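Local coordinates for protein Atg1 tMIT (Kluyveromyces marxianus, PDB 4P1N) that forms the tandem MIT region of a serine/threonine protein kinase that is essential for autophagy, autophagosome formation and cytoplasm-to-vacuole transport, at residues T218-L223 against S261-R266; E15-K20 against A117-L122. All blocks are in the same frame, centred on the assembly; numbering follows the deposited sequence.

Contact 1 of 2, residues T218-L223 against S261-R266; sequences TSLWML and SSIANR
I263 reaches from helix 250-273 toward S219, L220 and L223 of helix 209-227. Its two branches do different work. The CG2 methyl stands alongside L220, with CG2 3.7 Å from L220 CG, and the two side chains run past each other in opposite directions. With CG1 anti to the carbonyl carbon (chi1 -65°) and the chain extended beyond it, CD1 arrives at L223. There I263 CD1 meets L223 CD1 at 3.7 Å, the side chains crossing nearly at a right angle. I263 CD1 also lies 4.3 Å from S219 CB.

L220 is the second main contributor. Its CD2 methyl presses on the helix backbone, 3.8 Å from A264 N, while CD1 lies 4.0 Å from A264 CA. V260 and L267 extend the apolar surface around L220. Cutting L220 back to an alanine is likely to open a gap beside I263 CG2 and A264, and the isoleucine would lose a neighbour that holds it in place.

No hydrogen bond crosses between the segments. S219 turns its hydroxyl to helix 184-204, where OG bonds A192 O and S196 OG, and that helix also packs on L223 and I263. I263 is further touched by an aromatic side chain of another protein's chain. The short axes run antiparallel at 154° and approach to 9.8 Å. Two antiparallel helices packed through apolar side chains, with a third helix joined by both packing and the hydroxyl of S219, fit the three-helix bundle of an MIT domain, and both segments belong to the second MIT domain.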
loop_
_atom_site.group_PDB
_atom_site.type_symbol
_atom_site.label_atom_id
_atom_site.label_comp_id
_atom_site.label_asym_id
_atom_site.label_seq_id
_atom_site.Cartn_x
_atom_site.Cartn_y
_atom_site.Cartn_z
ATOM N N THR B 218 -8.106 3.869 -15.860
ATOM C CA THR B 218 -7.430 2.569 -15.768
ATOM C C THR B 218 -6.765 2.168 -17.074
ATOM O O THR B 218 -5.582 1.794 -17.056
ATOM C CB THR B 218 -8.368 1.466 -15.292
ATOM O OG1 THR B 218 -8.907 1.841 -14.020
ATOM C CG2 THR B 218 -7.629 0.119 -15.198
ATOM N N SER B 219 -7.479 2.292 -18.195
ATOM C CA SER B 219 -6.886 2.024 -19.511
ATOM C C SER B 219 -5.696 2.895 -19.786
ATOM O O SER B 219 -4.752 2.478 -20.434
ATOM C CB SER B 219 -7.861 2.287 -20.640
ATOM O OG SER B 219 -8.959 1.418 -20.601
ATOM N N LEU B 220 -5.764 4.151 -19.365
ATOM C CA LEU B 220 -4.701 5.070 -19.629
ATOM C C LEU B 220 -3.485 4.727 -18.789
ATOM O O LEU B 220 -2.383 4.728 -19.292
ATOM C CB LEU B 220 -5.129 6.502 -19.322
ATOM C CG LEU B 220 -6.059 7.109 -20.362
ATOM C CD1 LEU B 220 -6.579 8.418 -19.795
ATOM C CD2 LEU B 220 -5.358 7.337 -21.698
ATOM N N TRP B 221 -3.684 4.431 -17.505
ATOM C CA TRP B 221 -2.545 3.992 -16.697
ATOM C C TRP B 221 -1.859 2.805 -17.343
ATOM O O TRP B 221 -0.645 2.778 -17.442
ATOM C CB TRP B 221 -2.953 3.606 -15.296
ATOM C CG TRP B 221 -3.404 4.716 -14.451
ATOM C CD1 TRP B 221 -4.610 4.795 -13.794
ATOM C CD2 TRP B 221 -2.666 5.889 -14.081
ATOM N NE1 TRP B 221 -4.658 5.938 -13.048
ATOM C CE2 TRP B 221 -3.480 6.627 -13.203
ATOM C CE3 TRP B 221 -1.390 6.354 -14.365
ATOM C CZ2 TRP B 221 -3.075 7.804 -12.635
ATOM C CZ3 TRP B 221 -0.975 7.558 -13.811
ATOM C CH2 TRP B 221 -1.821 8.274 -12.955
ATOM N N MET B 222 -2.649 1.848 -17.820
ATOM C CA MET B 222 -2.117 0.620 -18.451
ATOM C C MET B 222 -1.298 0.898 -19.668
ATOM O O MET B 222 -0.184 0.404 -19.781
ATOM C CB MET B 222 -3.239 -0.348 -18.809
ATOM C CG MET B 222 -3.909 -0.897 -17.560
ATOM S SD MET B 222 -5.170 -2.135 -17.930
ATOM C CE MET B 222 -4.198 -3.493 -18.494
ATOM N N LEU B 223 -1.827 1.710 -20.580
ATOM C CA LEU B 223 -1.117 2.036 -21.803
ATOM C C LEU B 223 0.098 2.920 -21.573
ATOM O O LEU B 223 1.072 2.854 -22.347
ATOM C CB LEU B 223 -2.066 2.707 -22.829
ATOM C CG LEU B 223 -3.205 1.869 -23.375
ATOM C CD1 LEU B 223 -4.137 2.716 -24.240
ATOM C CD2 LEU B 223 -2.656 0.706 -24.173
ATOM N N SER B 261 -4.257 8.952 -26.885
ATOM C CA SER B 261 -4.860 10.231 -27.244
ATOM C C SER B 261 -6.359 10.189 -27.244
ATOM O O SER B 261 -6.994 11.027 -26.644
ATOM C CB SER B 261 -4.393 10.714 -28.629
ATOM O OG SER B 261 -3.094 11.251 -28.551
ATOM N N SER B 262 -6.934 9.216 -27.922
ATOM C CA SER B 262 -8.393 9.125 -28.012
ATOM C C SER B 262 -9.045 8.769 -26.690
ATOM O O SER B 262 -10.093 9.317 -26.343
ATOM C CB SER B 262 -8.801 8.132 -29.102
ATOM O OG SER B 262 -8.819 6.827 -28.612
ATOM N N ILE B 263 -8.403 7.893 -25.903
ATOM C CA ILE B 263 -8.976 7.565 -24.598
ATOM C C ILE B 263 -8.939 8.788 -23.691
ATOM O O ILE B 263 -9.935 9.096 -23.037
ATOM C CB ILE B 263 -8.311 6.354 -23.926
ATOM C CG1 ILE B 263 -8.576 5.097 -24.747
ATOM C CG2 ILE B 263 -8.922 6.098 -22.555
ATOM C CD1 ILE B 263 -7.563 3.992 -24.532
ATOM N N ALA B 264 -7.818 9.500 -23.661
ATOM C CA ALA B 264 -7.744 10.720 -22.855
ATOM C C ALA B 264 -8.836 11.703 -23.298
ATOM O O ALA B 264 -9.478 12.366 -22.471
ATOM C CB ALA B 264 -6.381 11.379 -22.982
ATOM N N ASN B 265 -9.055 11.788 -24.596
ATOM C CA ASN B 265 -10.048 12.742 -25.099
ATOM C C ASN B 265 -11.462 12.308 -24.738
ATOM O O ASN B 265 -12.278 13.131 -24.379
ATOM C CB ASN B 265 -9.855 13.008 -26.590
ATOM C CG ASN B 265 -8.717 13.984 -26.846
ATOM O OD1 ASN B 265 -8.518 14.946 -26.085
ATOM N ND2 ASN B 265 -7.942 13.732 -27.904
ATOM N N ARG B 266 -11.710 11.008 -24.745
ATOM C CA ARG B 266 -12.975 10.472 -24.273
ATOM C C ARG B 266 -13.188 10.810 -22.796
ATOM O O ARG B 266 -14.278 11.210 -22.390
ATOM C CB ARG B 266 -12.971 8.965 -24.473
ATOM C CG ARG B 266 -14.279 8.250 -24.263
ATOM C CD ARG B 266 -15.356 8.684 -25.239
ATOM N NE ARG B 266 -16.335 9.510 -24.544
ATOM C CZ ARG B 266 -16.987 10.535 -25.079
ATOM N NH1 ARG B 266 -16.784 10.898 -26.346
ATOM N NH2 ARG B 266 -17.849 11.201 -24.320
#

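Contact 2 of 2, residues E15-K20 against A117-L122; sequences ESLSAK and ASSMKL
No ring, amide or carboxylate lies between L17 and its partners S118, S119 and L122. One flat group nearby, the indole of W221, packs against a different side of helix 10-33. There A19 CB sits over one indole face, while S16 OG and K20 CE come in at the rim of its six-membered ring, tilted somewhat to the A19 side.

L17 carries the contact with helix 95-129. Its CB is 3.6 Å from S119 OG, and its CD1 methyl lies 3.9 Å from S119 CA. The same methyl touches L122, with L17 CD1 4.0 Å from L122 CD2. L122 gets there because its CG is anti to the backbone N (chi1 -169°). The other methyl, L17 CD2, is only loosely against S118, 4.4 Å from S118 OG.

The meeting of S119 OG with L17 is a van der Waals touch, and no hydrogen bond links the segments. S18 OG bonds V14 O in its own helix. I146 of helix 137-170 packs on both S18 and S119, and F13 adds an aromatic neighbour to L122. The small side chain of S119 is consistent with the close backbones here, L17 CA being 6.2 Å from S119 CA. The axes are almost antiparallel, at 166°. Such pairing, with helix 137-170 packed on both partners, is consistent with the three-helix bundle of the first MIT domain.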
loop_
_atom_site.group_PDB
_atom_site.type_symbol
_atom_site.label_atom_id
_atom_site.label_comp_id
_atom_site.label_asym_id
_atom_site.label_seq_id
_atom_site.Cartn_x
_atom_site.Cartn_y
_atom_site.Cartn_z
ATOM N N GLU B 15 2.932 8.500 -6.172
ATOM C CA GLU B 15 1.501 8.188 -6.296
ATOM C C GLU B 15 1.137 7.689 -7.688
ATOM O O GLU B 15 0.334 6.782 -7.832
ATOM C CB GLU B 15 0.622 9.399 -5.998
ATOM C CG GLU B 15 0.398 9.615 -4.529
ATOM C CD GLU B 15 -0.436 10.850 -4.223
ATOM O OE1 GLU B 15 -0.286 11.867 -4.924
ATOM O OE2 GLU B 15 -1.228 10.803 -3.257
ATOM N N SER B 16 1.697 8.359 -8.692
ATOM C CA SER B 16 1.542 8.003 -10.113
ATOM C C SER B 16 2.075 6.573 -10.435
ATOM O O SER B 16 1.433 5.794 -11.118
ATOM C CB SER B 16 2.270 9.068 -10.959
ATOM O OG SER B 16 2.267 8.744 -12.342
ATOM N N LEU B 17 3.244 6.226 -9.920
ATOM C CA LEU B 17 3.749 4.877 -10.061
ATOM C C LEU B 17 2.896 3.885 -9.339
ATOM O O LEU B 17 2.718 2.789 -9.835
ATOM C CB LEU B 17 5.208 4.745 -9.571
ATOM C CG LEU B 17 6.158 5.478 -10.512
ATOM C CD1 LEU B 17 7.493 5.774 -9.827
ATOM C CD2 LEU B 17 6.373 4.702 -11.812
ATOM N N SER B 18 2.363 4.261 -8.188
ATOM C CA SER B 18 1.541 3.353 -7.363
ATOM C C SER B 18 0.201 3.086 -8.019
ATOM O O SER B 18 -0.355 1.978 -7.903
ATOM C CB SER B 18 1.329 3.905 -5.956
ATOM O OG SER B 18 2.556 3.982 -5.254
ATOM N N ALA B 19 -0.317 4.074 -8.728
ATOM C CA ALA B 19 -1.506 3.848 -9.549
ATOM C C ALA B 19 -1.278 2.811 -10.647
ATOM O O ALA B 19 -2.095 1.892 -10.898
ATOM C CB ALA B 19 -1.969 5.161 -10.147
ATOM N N LYS B 20 -0.156 2.959 -11.311
ATOM C CA LYS B 20 0.280 1.986 -12.292
ATOM C C LYS B 20 0.521 0.584 -11.720
ATOM O O LYS B 20 0.105 -0.434 -12.330
ATOM C CB LYS B 20 1.571 2.485 -12.954
ATOM C CG LYS B 20 1.344 3.703 -13.850
ATOM C CD LYS B 20 2.639 4.398 -14.273
ATOM C CE LYS B 20 2.294 5.648 -15.062
ATOM N NZ LYS B 20 3.528 6.395 -15.366
ATOM N N ALA B 117 9.476 -1.752 -8.170
ATOM C CA ALA B 117 10.935 -1.539 -8.045
ATOM C C ALA B 117 11.343 -0.131 -8.444
ATOM O O ALA B 117 12.192 0.539 -7.798
ATOM C CB ALA B 117 11.685 -2.531 -8.922
ATOM N N SER B 118 10.749 0.320 -9.528
ATOM C CA SER B 118 11.028 1.649 -10.045
ATOM C C SER B 118 10.658 2.724 -9.012
ATOM O O SER B 118 11.352 3.713 -8.845
ATOM C CB SER B 118 10.231 1.844 -11.326
ATOM O OG SER B 118 10.466 3.141 -11.815
ATOM N N SER B 119 9.518 2.522 -8.355
ATOM C CA SER B 119 9.079 3.317 -7.207
ATOM C C SER B 119 10.082 3.397 -6.060
ATOM O O SER B 119 10.390 4.485 -5.535
ATOM C CB SER B 119 7.739 2.715 -6.670
ATOM O OG SER B 119 6.865 3.780 -6.495
ATOM N N MET B 120 10.585 2.249 -5.640
ATOM C CA MET B 120 11.533 2.215 -4.536
ATOM C C MET B 120 12.853 2.930 -4.900
ATOM O O MET B 120 13.436 3.662 -4.088
ATOM C CB MET B 120 11.850 0.780 -4.142
ATOM C CG MET B 120 10.665 -0.019 -3.656
ATOM S SD MET B 120 9.921 0.761 -2.224
ATOM C CE MET B 120 10.996 0.079 -0.981
ATOM N N LYS B 121 13.313 2.689 -6.121
ATOM C CA LYS B 121 14.533 3.315 -6.645
ATOM C C LYS B 121 14.441 4.840 -6.667
ATOM O O LYS B 121 15.332 5.526 -6.200
ATOM C CB LYS B 121 14.801 2.804 -8.060
ATOM C CG LYS B 121 15.315 1.377 -8.067
ATOM C CD LYS B 121 15.248 0.748 -9.447
ATOM C CE LYS B 121 15.813 -0.673 -9.448
ATOM N NZ LYS B 121 15.717 -1.288 -10.804
ATOM N N LEU B 122 13.345 5.348 -7.205
ATOM C CA LEU B 122 13.090 6.773 -7.268
ATOM C C LEU B 122 13.096 7.374 -5.875
ATOM O O LEU B 122 13.719 8.414 -5.629
ATOM C CB LEU B 122 11.734 7.024 -7.928
ATOM C CG LEU B 122 11.397 8.465 -8.318
ATOM C CD1 LEU B 122 12.089 8.833 -9.622
ATOM C CD2 LEU B 122 9.899 8.672 -8.474
#

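In the fold
Contact 1 and contact 2 each join two antiparallel helices, but in different MIT domains, and they share no helix. Contact 1 is the more buried, and leucine and isoleucine dominate it. Contact 2 is partly buried and mixes leucine with serine. Their centres lie about 19 Å apart. Both segments of contact 2 precede those of contact 1 in the chain. W221 bridges them: it belongs to segment 218-223 and ties helix 209-227 to helix 10-33, the point where the two domains adjoin. A chain of another protein touches residues in segments 261-266 and 117-122.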